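Local structure of flagellar hook-associated protein 3 (Bacillus cereus, 5ZIY) at residues 12-15 / 16-20; 77-80 / 81-85; 141-144 / 145-149. The protein probably serves as a structural junction protein of the bacterial flagellum, FlgL, joining the hook region to the filament. One frame throughout, in Å; residues are numbered along the deposited sequence.

How the contacts relate
The three contacts come in series along the chain, each within a single helix: contact 1 on helix 8-60, contact 2 on helix 67-87 and contact 3 on helix 137-155. Contact 1 lies on the opposite side of the chain's centre from the other two; its centre is about 50 Å from that of contact 2 and about 52 Å from that of contact 3. Contacts 2 and 3 are about 10 Å apart between centres and touch through Leu-80, Val-83 and Val-84 against Val-143, Ile-144 and Leu-147. The set thus samples an elongated helical molecule at an exposed, zinc-binding site near one end and at the apolar interface where helices 67-87 and 137-155 meet.

Contact 1 of 3, residues 12-15 / 16-20; sequences FAIQ and HSLAN. With ZN (zinc ion), chain F.
Phe-12 and His-16 are joined by a backbone bond: His-16 N gives its hydrogen to Phe-12 O at 3.0 Å, nearly straight at 162°, and His-16 CB rests against the same oxygen. This is the first of four i to i+4 bonds in an unbroken stretch of alpha-helix. With CG anti to the backbone N (chi1 178°), the His-16 imidazole leads away from segment 12-15, and His-16 ND1 binds the zinc ion at 2.2 Å. With ND1 engaged by the metal, rotation of the ring should be restricted.

Ala-13 contributes its carbonyl oxygen, which is gripped twice by one residue. Ser-17 N reaches Ala-13 O at 3.0 Å, and the hydroxyl Ser-17 OG donates to the same Ala-13 O at 2.8 Å. The two donors come from opposite faces of the carbonyl plane, the hydroxyl being the more tilted of the two, at 34°. A serine hydroxyl folded back on the i-4 carbonyl is a familiar helix feature, here in the N-terminal helical region of a flagellin-family protein, on the long helix 8-60.

Ile-14 O receives Leu-18 N at 2.8 Å. Beside that bond the two side chains run alongside each other in the same direction, and the branch methyl Ile-14 CG2 touches Leu-18 CD1 at 3.8 Å. Leu-18 also rests on Asn-201 and Leu-204 of helix 162-204, so this apolar side of the stretch faces the C-terminal helix.

Gln-15 closes the series: Gln-15 O accepts Ala-19 N, 2.9 Å away. Its bent side chain crosses Leu-18, and Gln-15 OE1 lies 4.1 Å from Leu-18 CD1.

Contact 2 of 3, residues 77-80 / 81-85; sequences DQIL and KQVVY
Helix 67-87 carries this contact as a regular stretch of alpha-helix, with an Asp-77 to Lys-81 salt bridge on one flank and aliphatic i to i+4 pairs on others. Asp-77 OD2 and Lys-81 NZ form the salt bridge at 3.1 Å, and its hydrogen bond is weak. The second oxygen, Asp-77 OD1, stays 3.8 Å from Lys-81 NZ, so the ammonium approaches one carboxylate oxygen rather than bridging both. Lys-81 CG sits off the oxygen end of the Asp-77 carbonyl, 3.3 Å from Asp-77 O, before a bend at the last lysine torsion (chi4 -40°) turns NZ to the carboxylate.

Backbone bonds of i to i+4 type run through both segments: Val-84 N to Leu-80 O, 3.0 Å long and 166° at the hydrogen, is nearly straight. Both segments belong to the flagellin N-terminal helical region, and this helix packs against both helix 8-60 and helix 137-155. Ile-79 reaches Ser-48, Arg-51 and Leu-55 of the former, while Leu-80 meets Ile-144 of the latter and Val-83 touches both helices.

Along this stretch the methyl-to-methyl contacts are loose. Leu-80 CD1 lies 4.2 Å from Val-84 CG2, the two side chains running side by side in the same direction. Ile-79 CG2 and Val-83 CG2 are 4.3 Å apart, whereas Val-83 CG2 comes within 3.2 Å of the carbonyl oxygen Ile-79 O.

Contact 3 of 3, residues 141-144 / 145-149; sequences SPVI and KTLKQ
Thr-146 turns its hydroxyl back along the helix: OG1 is anti to the carbonyl carbon and beside the backbone N (chi1 -59°), which brings Thr-146 OG1 to 2.9 Å from Pro-142 O. A comparable first torsion in Lys-145 (chi1 -70°) brings its CG and CD past Ser-141 O, Lys-145 CG at 3.2 Å, before the extended chain runs outward.

Whether the Thr-146 hydroxyl gives its proton to Pro-142 O is not settled, since Glu-168 OE1 of helix 162-204, also hydrogen-bonded to OG1, competes for it; Asn-172 ND2 of the same helix is a weak donor to OG1. The backbone bond to the Pro-142 oxygen is clear: Thr-146 N lies 3.0 Å from Pro-142 O, at 163° about the hydrogen. The neighbouring i to i+4 bonds continue the ladder, Lys-145 N to Ser-141 O at 3.0 Å and Lys-148 N to Ile-144 O at 2.9 Å. The helix is kinked at Pro-142 and Val-143, whose N atoms make no bond to the turn before; for Pro-142 this follows from its lack of an N-H.

Val-143 and Leu-147 form one apolar pair, their nearest methyls, Val-143 CG1 and Leu-147 CD1, 4.3 Å apart, with Ile-144 facing helix 67-87. Leu-147 CG also approaches Val-143 O, at 3.5 Å. Gln-149 folds its amide back, and NE2 makes a weak bond to Lys-145 O.

Around this mostly buried stretch, Ser-141 OG is hydrogen-bonded to Gly-111 O, and the loop residue Phe-107 touches both Ser-141 and Ile-144. Val-143 and Leu-147 reach Leu-49 of helix 8-60 and Val-83 of helix 67-87, while Pro-142 and Val-143 meet Asn-172 of helix 162-204, so helix 137-155 packs against all three other helices.

Contact 1 of 3, residues 12-15 / 16-20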
ATOM      1  N   PHE A  12     -38.905  -4.013 -18.270  1.00 44.33           N
ATOM      2  CA  PHE A  12     -37.873  -3.109 -18.786  1.00 42.64           C
ATOM      3  C   PHE A  12     -37.128  -2.453 -17.632  1.00 40.63           C
ATOM      4  O   PHE A  12     -35.896  -2.447 -17.627  1.00 39.87           O
ATOM      5  CB  PHE A  12     -38.436  -2.014 -19.704  1.00 44.39           C
ATOM      6  CG  PHE A  12     -38.919  -2.504 -21.054  1.00 48.30           C
ATOM      7  CD1 PHE A  12     -38.331  -3.599 -21.693  1.00 50.00           C
ATOM      8  CD2 PHE A  12     -39.929  -1.808 -21.719  1.00 52.12           C
ATOM      9  CE1 PHE A  12     -38.789  -4.019 -22.952  1.00 54.02           C
ATOM     10  CE2 PHE A  12     -40.390  -2.212 -22.970  1.00 55.38           C
ATOM     11  CZ  PHE A  12     -39.825  -3.317 -23.592  1.00 55.45           C
ATOM     12  N   ALA A  13     -37.865  -1.905 -16.665  1.00 40.99           N
ATOM     13  CA  ALA A  13     -37.263  -1.164 -15.540  1.00 40.72           C
ATOM     14  C   ALA A  13     -36.432  -2.062 -14.594  1.00 38.72           C
ATOM     15  O   ALA A  13     -35.317  -1.730 -14.226  1.00 37.08           O
ATOM     16  CB  ALA A  13     -38.340  -0.421 -14.765  1.00 43.85           C
ATOM     17  N   ILE A  14     -37.001  -3.202 -14.222  1.00 40.00           N
ATOM     18  CA  ILE A  14     -36.345  -4.170 -13.340  1.00 39.85           C
ATOM     19  C   ILE A  14     -35.063  -4.729 -13.978  1.00 37.22           C
ATOM     20  O   ILE A  14     -34.038  -4.862 -13.306  1.00 36.29           O
ATOM     21  CB  ILE A  14     -37.346  -5.328 -12.967  1.00 42.82           C
ATOM     22  CG1 ILE A  14     -38.482  -4.789 -12.071  1.00 46.85           C
ATOM     23  CG2 ILE A  14     -36.634  -6.467 -12.276  1.00 42.33           C
ATOM     24  CD1 ILE A  14     -39.433  -5.863 -11.486  1.00 51.99           C
ATOM     25  N   GLN A  15     -35.098  -5.033 -15.275  1.00 37.42           N
ATOM     26  CA  GLN A  15     -33.889  -5.522 -15.965  1.00 36.10           C
ATOM     27  C   GLN A  15     -32.838  -4.439 -16.098  1.00 33.22           C
ATOM     28  O   GLN A  15     -31.673  -4.690 -15.916  1.00 31.24           O
ATOM     29  CB  GLN A  15     -34.198  -6.093 -17.351  1.00 37.38           C
ATOM     30  CG  GLN A  15     -35.163  -7.282 -17.346  1.00 42.83           C
ATOM     31  CD  GLN A  15     -34.751  -8.418 -16.403  1.00 46.66           C
ATOM     32  OE1 GLN A  15     -33.568  -8.747 -16.265  1.00 47.59           O
ATOM     33  NE2 GLN A  15     -35.741  -9.024 -15.756  1.00 50.07           N
ATOM     34  N   HIS A  16     -33.246  -3.234 -16.443  1.00 33.71           N
ATOM     35  CA  HIS A  16     -32.288  -2.150 -16.490  1.00 32.58           C
ATOM     36  C   HIS A  16     -31.583  -2.016 -15.151  1.00 30.83           C
ATOM     37  O   HIS A  16     -30.360  -1.919 -15.117  1.00 29.95           O
ATOM     38  CB  HIS A  16     -32.949  -0.822 -16.843  1.00 34.04           C
ATOM     39  CG  HIS A  16     -31.993   0.317 -16.840  1.00 36.46           C
ATOM     40  ND1 HIS A  16     -31.072   0.513 -17.846  1.00 37.91           N
ATOM     41  CD2 HIS A  16     -31.783   1.301 -15.936  1.00 39.71           C
ATOM     42  CE1 HIS A  16     -30.354   1.584 -17.574  1.00 40.44           C
ATOM     43  NE2 HIS A  16     -30.769   2.086 -16.424  1.00 41.45           N
ATOM     44  N   SER A  17     -32.340  -1.987 -14.056  1.00 31.97           N
ATOM     45  CA  SER A  17     -31.734  -1.794 -12.741  1.00 31.79           C
ATOM     46  C   SER A  17     -30.850  -2.995 -12.421  1.00 30.11           C
ATOM     47  O   SER A  17     -29.725  -2.838 -11.993  1.00 28.69           O
ATOM     48  CB  SER A  17     -32.780  -1.610 -11.654  1.00 34.67           C
ATOM     49  OG  SER A  17     -33.828  -0.727 -12.047  1.00 37.38           O
ATOM     50  N   LEU A  18     -31.343  -4.203 -12.679  1.00 31.10           N
ATOM     51  CA  LEU A  18     -30.549  -5.401 -12.408  1.00 30.98           C
ATOM     52  C   LEU A  18     -29.227  -5.400 -13.165  1.00 28.58           C
ATOM     53  O   LEU A  18     -28.236  -5.824 -12.613  1.00 27.19           O
ATOM     54  CB  LEU A  18     -31.328  -6.705 -12.689  1.00 33.60           C
ATOM     55  CG  LEU A  18     -32.395  -7.110 -11.668  1.00 36.78           C
ATOM     56  CD1 LEU A  18     -33.230  -8.224 -12.229  1.00 39.41           C
ATOM     57  CD2 LEU A  18     -31.752  -7.530 -10.349  1.00 40.17           C
ATOM     58  N   ALA A  19     -29.186  -4.890 -14.396  1.00 28.87           N
ATOM     59  CA  ALA A  19     -27.899  -4.822 -15.117  1.00 27.89           C
ATOM     60  C   ALA A  19     -26.919  -3.794 -14.512  1.00 27.40           C
ATOM     61  O   ALA A  19     -25.671  -3.974 -14.536  1.00 27.43           O
ATOM     62  CB  ALA A  19     -28.133  -4.517 -16.585  1.00 28.87           C
ATOM     63  N   ASN A  20     -27.449  -2.682 -14.019  1.00 27.08           N
ATOM     64  CA  ASN A  20     -26.593  -1.726 -13.300  1.00 25.98           C
ATOM     65  C   ASN A  20     -26.026  -2.359 -12.022  1.00 24.84           C
ATOM     66  O   ASN A  20     -24.849  -2.189 -11.713  1.00 23.02           O
ATOM     67  CB  ASN A  20     -27.358  -0.465 -12.964  1.00 26.98           C
ATOM     68  CG  ASN A  20     -27.410   0.516 -14.147  1.00 31.11           C
ATOM     69  OD1 ASN A  20     -28.414   1.214 -14.350  1.00 36.29           O
ATOM     70  ND2 ASN A  20     -26.306   0.609 -14.894  1.00 29.94           N
TER
HETATM   71 ZN    ZN F 304     -31.182  -0.261 -19.929  1.00 55.95          ZN

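Contact 2 of 3, residues 77-80 / 81-85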
ATOM      1  N   ASP A  77      19.264  -5.114   6.452  1.00 33.97           N
ATOM      2  CA  ASP A  77      19.428  -5.279   5.005  1.00 34.01           C
ATOM      3  C   ASP A  77      18.416  -6.253   4.390  1.00 32.53           C
ATOM      4  O   ASP A  77      17.933  -6.018   3.279  1.00 30.90           O
ATOM      5  CB  ASP A  77      20.861  -5.722   4.695  1.00 36.16           C
ATOM      6  CG  ASP A  77      21.180  -5.698   3.220  1.00 39.01           C
ATOM      7  OD1 ASP A  77      21.335  -4.594   2.660  1.00 39.52           O
ATOM      8  OD2 ASP A  77      21.302  -6.809   2.641  1.00 44.22           O
ATOM      9  N   GLN A  78      18.103  -7.333   5.085  1.00 32.66           N
ATOM     10  CA  GLN A  78      17.039  -8.226   4.630  1.00 33.19           C
ATOM     11  C   GLN A  78      15.701  -7.458   4.604  1.00 30.46           C
ATOM     12  O   GLN A  78      14.895  -7.593   3.679  1.00 29.55           O
ATOM     13  CB  GLN A  78      16.875  -9.448   5.549  1.00 35.12           C
ATOM     14  CG  GLN A  78      18.063 -10.427   5.646  1.00 40.51           C
ATOM     15  CD  GLN A  78      17.753 -11.663   6.541  1.00 46.63           C
ATOM     16  OE1 GLN A  78      18.274 -11.780   7.655  1.00 51.54           O
ATOM     17  NE2 GLN A  78      16.890 -12.576   6.049  1.00 47.86           N
ATOM     18  N   ILE A  79      15.476  -6.668   5.647  1.00 28.91           N
ATOM     19  CA  ILE A  79      14.266  -5.883   5.778  1.00 26.54           C
ATOM     20  C   ILE A  79      14.196  -4.852   4.656  1.00 23.97           C
ATOM     21  O   ILE A  79      13.136  -4.625   4.072  1.00 23.54           O
ATOM     22  CB  ILE A  79      14.183  -5.265   7.208  1.00 26.73           C
ATOM     23  CG1 ILE A  79      13.880  -6.390   8.222  1.00 28.78           C
ATOM     24  CG2 ILE A  79      13.081  -4.236   7.339  1.00 24.84           C
ATOM     25  CD1 ILE A  79      13.936  -5.941   9.715  1.00 28.52           C
ATOM     26  N   LEU A  80      15.320  -4.243   4.330  1.00 22.33           N
ATOM     27  CA  LEU A  80      15.339  -3.294   3.236  1.00 21.86           C
ATOM     28  C   LEU A  80      14.874  -3.998   1.932  1.00 21.42           C
ATOM     29  O   LEU A  80      14.025  -3.484   1.192  1.00 19.39           O
ATOM     30  CB  LEU A  80      16.736  -2.688   3.070  1.00 22.20           C
ATOM     31  CG  LEU A  80      16.970  -1.966   1.749  1.00 23.69           C
ATOM     32  CD1 LEU A  80      16.182  -0.700   1.694  1.00 21.48           C
ATOM     33  CD2 LEU A  80      18.456  -1.651   1.587  1.00 27.89           C
ATOM     34  N   LYS A  81      15.419  -5.180   1.677  1.00 22.77           N
ATOM     35  CA  LYS A  81      15.029  -5.943   0.494  1.00 24.18           C
ATOM     36  C   LYS A  81      13.536  -6.302   0.509  1.00 22.52           C
ATOM     37  O   LYS A  81      12.870  -6.209  -0.492  1.00 20.68           O
ATOM     38  CB  LYS A  81      15.911  -7.193   0.346  1.00 26.81           C
ATOM     39  CG  LYS A  81      17.393  -6.860   0.087  1.00 29.95           C
ATOM     40  CD  LYS A  81      18.210  -8.159  -0.164  1.00 37.85           C
ATOM     41  CE  LYS A  81      19.724  -8.039   0.158  1.00 41.01           C
ATOM     42  NZ  LYS A  81      20.338  -6.735  -0.262  1.00 40.64           N
ATOM     43  N   GLN A  82      12.995  -6.654   1.666  1.00 23.34           N
ATOM     44  CA  GLN A  82      11.598  -7.066   1.735  1.00 22.86           C
ATOM     45  C   GLN A  82      10.722  -5.850   1.452  1.00 21.53           C
ATOM     46  O   GLN A  82       9.714  -5.948   0.742  1.00 19.27           O
ATOM     47  CB  GLN A  82      11.303  -7.638   3.122  1.00 25.40           C
ATOM     48  CG  GLN A  82       9.833  -7.847   3.472  1.00 27.55           C
ATOM     49  CD  GLN A  82       9.222  -9.044   2.758  1.00 33.06           C
ATOM     50  OE1 GLN A  82       9.773  -9.553   1.770  1.00 35.37           O
ATOM     51  NE2 GLN A  82       8.080  -9.522   3.278  1.00 36.72           N
ATOM     52  N   VAL A  83      11.121  -4.683   1.984  1.00 20.31           N
ATOM     53  CA  VAL A  83      10.316  -3.474   1.814  1.00 19.13           C
ATOM     54  C   VAL A  83      10.342  -2.978   0.376  1.00 18.53           C
ATOM     55  O   VAL A  83       9.333  -2.476  -0.121  1.00 18.14           O
ATOM     56  CB  VAL A  83      10.765  -2.337   2.784  1.00 19.52           C
ATOM     57  CG1 VAL A  83      10.050  -1.037   2.473  1.00 17.80           C
ATOM     58  CG2 VAL A  83      10.486  -2.770   4.228  1.00 18.38           C
ATOM     59  N   VAL A  84      11.498  -3.082  -0.278  1.00 18.71           N
ATOM     60  CA  VAL A  84      11.590  -2.775  -1.697  1.00 17.94           C
ATOM     61  C   VAL A  84      10.672  -3.742  -2.517  1.00 18.59           C
ATOM     62  O   VAL A  84       9.946  -3.300  -3.371  1.00 18.26           O
ATOM     63  CB  VAL A  84      13.038  -2.813  -2.210  1.00 18.36           C
ATOM     64  CG1 VAL A  84      13.069  -2.663  -3.729  1.00 18.81           C
ATOM     65  CG2 VAL A  84      13.856  -1.701  -1.625  1.00 18.78           C
ATOM     66  N   TYR A  85      10.705  -5.035  -2.232  1.00 19.83           N
ATOM     67  CA  TYR A  85       9.772  -5.999  -2.845  1.00 21.53           C
ATOM     68  C   TYR A  85       8.321  -5.555  -2.674  1.00 19.49           C
ATOM     69  O   TYR A  85       7.588  -5.464  -3.650  1.00 18.91           O
ATOM     70  CB  TYR A  85      10.022  -7.387  -2.260  1.00 24.33           C
ATOM     71  CG  TYR A  85       8.943  -8.454  -2.378  1.00 29.87           C
ATOM     72  CD1 TYR A  85       8.722  -9.175  -3.570  1.00 34.50           C
ATOM     73  CD2 TYR A  85       8.209  -8.829  -1.250  1.00 35.16           C
ATOM     74  CE1 TYR A  85       7.741 -10.206  -3.626  1.00 36.97           C
ATOM     75  CE2 TYR A  85       7.250  -9.841  -1.298  1.00 37.53           C
ATOM     76  CZ  TYR A  85       7.005 -10.517  -2.471  1.00 40.17           C
ATOM     77  OH  TYR A  85       6.017 -11.523  -2.413  1.00 45.88           O
TER

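Contact 3 of 3, residues 141-144 / 145-149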
ATOM      1  N   SER A 141       9.723   6.361  -0.721  1.00 17.14           N
ATOM      2  CA  SER A 141      11.123   6.720  -0.910  1.00 18.30           C
ATOM      3  C   SER A 141      11.811   7.008   0.411  1.00 18.80           C
ATOM      4  O   SER A 141      12.923   6.553   0.635  1.00 19.10           O
ATOM      5  CB  SER A 141      11.314   7.883  -1.902  1.00 19.19           C
ATOM      6  OG  SER A 141      11.054   7.396  -3.176  1.00 21.08           O
ATOM      7  N   PRO A 142      11.141   7.717   1.326  1.00 19.69           N
ATOM      8  CA  PRO A 142      11.947   7.972   2.524  1.00 20.33           C
ATOM      9  C   PRO A 142      12.034   6.752   3.450  1.00 20.35           C
ATOM     10  O   PRO A 142      13.024   6.611   4.181  1.00 22.02           O
ATOM     11  CB  PRO A 142      11.258   9.199   3.206  1.00 21.59           C
ATOM     12  CG  PRO A 142      10.242   9.703   2.276  1.00 21.52           C
ATOM     13  CD  PRO A 142       9.925   8.548   1.283  1.00 19.95           C
ATOM     14  N   VAL A 143      11.030   5.877   3.410  1.00 18.74           N
ATOM     15  CA  VAL A 143      11.089   4.628   4.113  1.00 18.45           C
ATOM     16  C   VAL A 143      12.323   3.867   3.735  1.00 18.42           C
ATOM     17  O   VAL A 143      13.091   3.458   4.599  1.00 19.10           O
ATOM     18  CB  VAL A 143       9.872   3.756   3.831  1.00 17.50           C
ATOM     19  CG1 VAL A 143      10.072   2.367   4.395  1.00 17.53           C
ATOM     20  CG2 VAL A 143       8.660   4.395   4.462  1.00 17.85           C
ATOM     21  N   ILE A 144      12.514   3.706   2.427  1.00 17.86           N
ATOM     22  CA  ILE A 144      13.612   2.907   1.892  1.00 18.05           C
ATOM     23  C   ILE A 144      14.959   3.581   2.142  1.00 19.12           C
ATOM     24  O   ILE A 144      15.913   2.928   2.523  1.00 19.67           O
ATOM     25  CB  ILE A 144      13.404   2.613   0.377  1.00 17.56           C
ATOM     26  CG1 ILE A 144      12.110   1.848   0.180  1.00 16.66           C
ATOM     27  CG2 ILE A 144      14.619   1.877  -0.234  1.00 18.22           C
ATOM     28  CD1 ILE A 144      11.561   1.824  -1.276  1.00 16.79           C
ATOM     29  N   LYS A 145      15.037   4.891   1.930  1.00 19.64           N
ATOM     30  CA  LYS A 145      16.312   5.608   2.114  1.00 20.93           C
ATOM     31  C   LYS A 145      16.778   5.508   3.545  1.00 21.61           C
ATOM     32  O   LYS A 145      17.958   5.286   3.780  1.00 22.40           O
ATOM     33  CB  LYS A 145      16.195   7.078   1.710  1.00 21.76           C
ATOM     34  CG  LYS A 145      16.041   7.239   0.209  1.00 24.17           C
ATOM     35  CD  LYS A 145      15.670   8.650  -0.229  1.00 27.81           C
ATOM     36  CE  LYS A 145      15.747   8.783  -1.768  1.00 30.01           C
ATOM     37  NZ  LYS A 145      15.014   9.972  -2.325  1.00 32.12           N
ATOM     38  N   THR A 146      15.839   5.667   4.490  1.00 21.51           N
ATOM     39  CA  THR A 146      16.152   5.531   5.906  1.00 22.41           C
ATOM     40  C   THR A 146      16.649   4.100   6.208  1.00 22.19           C
ATOM     41  O   THR A 146      17.661   3.943   6.860  1.00 23.17           O
ATOM     42  CB  THR A 146      14.956   5.894   6.796  1.00 22.63           C
ATOM     43  OG1 THR A 146      14.566   7.253   6.527  1.00 23.24           O
ATOM     44  CG2 THR A 146      15.307   5.753   8.304  1.00 23.98           C
ATOM     45  N   LEU A 147      15.961   3.066   5.698  1.00 21.13           N
ATOM     46  CA  LEU A 147      16.390   1.680   5.991  1.00 21.33           C
ATOM     47  C   LEU A 147      17.833   1.485   5.448  1.00 21.94           C
ATOM     48  O   LEU A 147      18.680   0.871   6.093  1.00 22.88           O
ATOM     49  CB  LEU A 147      15.437   0.630   5.379  1.00 20.41           C
ATOM     50  CG  LEU A 147      14.066   0.461   6.058  1.00 20.40           C
ATOM     51  CD1 LEU A 147      13.178  -0.552   5.227  1.00 19.77           C
ATOM     52  CD2 LEU A 147      14.198   0.052   7.514  1.00 21.37           C
ATOM     53  N   LYS A 148      18.106   2.028   4.273  1.00 21.64           N
ATOM     54  CA  LYS A 148      19.437   1.881   3.692  1.00 23.20           C
ATOM     55  C   LYS A 148      20.548   2.541   4.516  1.00 24.44           C
ATOM     56  O   LYS A 148      21.599   1.957   4.707  1.00 24.72           O
ATOM     57  CB  LYS A 148      19.450   2.359   2.254  1.00 22.62           C
ATOM     58  CG  LYS A 148      20.759   2.059   1.564  1.00 26.21           C
ATOM     59  CD  LYS A 148      20.858   2.751   0.262  1.00 27.57           C
ATOM     60  CE  LYS A 148      22.206   2.481  -0.412  1.00 30.98           C
ATOM     61  NZ  LYS A 148      23.060   3.668  -0.216  1.00 34.55           N
ATOM     62  N   GLN A 149      20.311   3.743   5.022  1.00 25.69           N
ATOM     63  CA  GLN A 149      21.282   4.393   5.888  1.00 27.69           C
ATOM     64  C   GLN A 149      21.391   3.657   7.251  1.00 27.68           C
ATOM     65  O   GLN A 149      22.434   3.714   7.909  1.00 27.27           O
ATOM     66  CB  GLN A 149      20.933   5.872   6.118  1.00 28.35           C
ATOM     67  CG  GLN A 149      20.816   6.733   4.869  1.00 32.44           C
ATOM     68  CD  GLN A 149      20.211   8.114   5.194  1.00 39.81           C
ATOM     69  OE1 GLN A 149      20.770   8.872   6.006  1.00 44.13           O
ATOM     70  NE2 GLN A 149      19.049   8.429   4.586  1.00 41.12           N
TER